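PDB 4XE7: uncharacterized protein from Bacillus thuringiensis serovar kurstaki, which is a ParM-type bacterial actin-like protein that probably binds nucleotide and assembles into filaments that segregate plasmids. Local coordinates for residues I24-E29 with E34-P39. Residues are numbered along the deposited sequence; the frame is centred on the assembly and turned at random.
Sequences ISFLNE and ESFAIP
The ring of Phe36 carries the CG2 methyl of Ile24 on one face, set over the ring centre with CG2 3.5 Å from CZ of Phe36, a CH-pi contact; CG1 of Ile38 lies in plane at its edge. Phe26 repeats the theme with the strands exchanged: Glu34 CB sits over one face, displaced toward the rim, 3.7 Å from CZ of Phe26. Both phenylalanines have CG between backbone N and carbonyl carbon (chi1 near 60° in both), which swings each ring across to its neighbour on the opposing strand. The two rings also meet obliquely, CE2 of Phe26 3.9 Å from CE1 of Phe36. Ile24, Phe26 and Phe36 together pack against helix 123-140.

These strands, 21-27 and 33-45, form an antiparallel beta hairpin in the large mixed sheet, consistent with the early strands of an actin-like fold. Ile24 with Phe36 and Phe26 with Glu34 are hydrogen-bonded pairs; in the second, Glu34 N reaches Phe26 O at 2.7 Å.

Between them, Ser25 and Ser35 form a non-hydrogen-bonded pair, with no backbone bonds linking the two, and turn to the other face of the sheet. Their side-chain hydroxyls do bond, OG of Ser25 to OG of Ser35 at a short 2.5 Å, with either able to be the donor, and Ser25 OG is bonded as well to Ser404 of helix 402-418.

At the turn, Glu34 stretches out alongside Phe26, its carboxylate plane 54° from the ring. Asn28 ND2 donates to Glu34 OE1 at 2.7 Å, almost straight, with the acceptor in the amide plane though the amide and carboxylate planes stand 77° apart. Asn28 OD1 accepts from Asn32 N, fixing the amide's rotation, while Glu34 OE2 forms a salt bridge with Arg140, so both carboxylate oxygens are held.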
loop_
_atom_site.group_PDB
_atom_site.type_symbol
_atom_site.label_atom_id
_atom_site.label_comp_id
_atom_site.label_asym_id
_atom_site.label_seq_id
_atom_site.Cartn_x
_atom_site.Cartn_y
_atom_site.Cartn_z
ATOM N N ILE A 24 -1.436 1.919 6.898
ATOM C CA ILE A 24 -0.743 2.684 7.924
ATOM C C ILE A 24 0.757 2.620 7.690
ATOM O O ILE A 24 1.289 1.589 7.270
ATOM C CB ILE A 24 -1.071 2.161 9.343
ATOM C CG1 ILE A 24 -0.382 2.993 10.423
ATOM C CG2 ILE A 24 -0.635 0.706 9.505
ATOM C CD1 ILE A 24 -0.733 2.498 11.883
ATOM N N SER A 25 1.434 3.731 7.948
ATOM C CA SER A 25 2.877 3.739 8.091
ATOM C C SER A 25 3.216 4.342 9.453
ATOM O O SER A 25 2.700 5.400 9.800
ATOM C CB SER A 25 3.541 4.534 6.961
ATOM O OG SER A 25 3.466 3.831 5.733
ATOM N N PHE A 26 4.061 3.686 10.240
ATOM C CA PHE A 26 4.395 4.254 11.546
ATOM C C PHE A 26 5.857 4.047 11.871
ATOM O O PHE A 26 6.555 3.289 11.196
ATOM C CB PHE A 26 3.518 3.647 12.652
ATOM C CG PHE A 26 3.743 2.175 12.873
ATOM C CD1 PHE A 26 4.519 1.723 13.932
ATOM C CD2 PHE A 26 3.181 1.242 12.016
ATOM C CE1 PHE A 26 4.730 0.356 14.143
ATOM C CE2 PHE A 26 3.395 -0.126 12.218
ATOM C CZ PHE A 26 4.165 -0.561 13.282
ATOM N N LEU A 27 6.336 4.728 12.903
ATOM C CA LEU A 27 7.709 4.517 13.337
ATOM C C LEU A 27 7.731 3.449 14.418
ATOM O O LEU A 27 7.033 3.546 15.429
ATOM C CB LEU A 27 8.334 5.820 13.826
ATOM C CG LEU A 27 8.491 6.859 12.708
ATOM C CD1 LEU A 27 9.064 8.174 13.244
ATOM C CD2 LEU A 27 9.388 6.295 11.577
ATOM N N ASN A 28 8.510 2.397 14.187
ATOM C CA ASN A 28 8.523 1.298 15.129
ATOM C C ASN A 28 9.567 1.586 16.204
ATOM O O ASN A 28 10.024 2.728 16.342
ATOM C CB ASN A 28 8.769 -0.038 14.413
ATOM C CG ASN A 28 10.100 -0.080 13.658
ATOM O OD1 ASN A 28 11.021 0.695 13.934
ATOM N ND2 ASN A 28 10.204 -1.011 12.706
ATOM N N GLU A 29 9.955 0.583 16.982
ATOM C CA GLU A 29 10.861 0.883 18.092
ATOM C C GLU A 29 12.302 1.168 17.646
ATOM O O GLU A 29 13.055 1.827 18.354
ATOM C CB GLU A 29 10.817 -0.242 19.115
ATOM C CG GLU A 29 9.487 -0.266 19.853
ATOM C CD GLU A 29 9.360 -1.448 20.773
ATOM O OE1 GLU A 29 9.205 -2.580 20.261
ATOM O OE2 GLU A 29 9.421 -1.238 22.004
ATOM N N GLU A 34 7.458 1.428 9.428
ATOM C CA GLU A 34 6.834 0.116 9.291
ATOM C C GLU A 34 5.412 0.284 8.731
ATOM O O GLU A 34 4.670 1.162 9.164
ATOM C CB GLU A 34 6.821 -0.598 10.650
ATOM C CG GLU A 34 6.419 -2.049 10.606
ATOM C CD GLU A 34 6.860 -2.815 11.851
ATOM O OE1 GLU A 34 8.005 -2.606 12.299
ATOM O OE2 GLU A 34 6.055 -3.599 12.398
ATOM N N SER A 35 5.040 -0.536 7.757
ATOM C CA SER A 35 3.749 -0.382 7.083
ATOM C C SER A 35 3.023 -1.696 6.893
ATOM O O SER A 35 3.650 -2.750 6.662
ATOM C CB SER A 35 3.922 0.266 5.709
ATOM O OG SER A 35 4.491 1.552 5.824
ATOM N N PHE A 36 1.697 -1.624 6.994
ATOM C CA PHE A 36 0.831 -2.719 6.570
ATOM C C PHE A 36 -0.521 -2.175 6.109
ATOM O O PHE A 36 -0.829 -0.985 6.279
ATOM C CB PHE A 36 0.653 -3.753 7.684
ATOM C CG PHE A 36 0.039 -3.207 8.948
ATOM C CD1 PHE A 36 0.845 -2.755 9.986
ATOM C CD2 PHE A 36 -1.345 -3.160 9.104
ATOM C CE1 PHE A 36 0.285 -2.256 11.154
ATOM C CE2 PHE A 36 -1.918 -2.679 10.282
ATOM C CZ PHE A 36 -1.093 -2.210 11.299
ATOM N N ALA A 37 -1.314 -3.055 5.512
ATOM C CA ALA A 37 -2.623 -2.711 4.989
ATOM C C ALA A 37 -3.682 -3.644 5.568
ATOM O O ALA A 37 -3.477 -4.853 5.661
ATOM C CB ALA A 37 -2.632 -2.799 3.490
ATOM N N ILE A 38 -4.817 -3.079 5.945
ATOM C CA ILE A 38 -5.955 -3.886 6.364
ATOM C C ILE A 38 -7.076 -3.677 5.360
ATOM O O ILE A 38 -7.532 -2.552 5.170
ATOM C CB ILE A 38 -6.426 -3.517 7.784
ATOM C CG1 ILE A 38 -5.283 -3.722 8.786
ATOM C CG2 ILE A 38 -7.627 -4.370 8.190
ATOM C CD1 ILE A 38 -5.659 -3.454 10.263
ATOM N N PRO A 39 -7.521 -4.757 4.697
ATOM C CA PRO A 39 -8.599 -4.558 3.723
ATOM C C PRO A 39 -9.866 -4.008 4.398
ATOM O O PRO A 39 -10.208 -4.351 5.548
ATOM C CB PRO A 39 -8.836 -5.962 3.148
ATOM C CG PRO A 39 -7.614 -6.767 3.532
ATOM C CD PRO A 39 -7.114 -6.171 4.808
#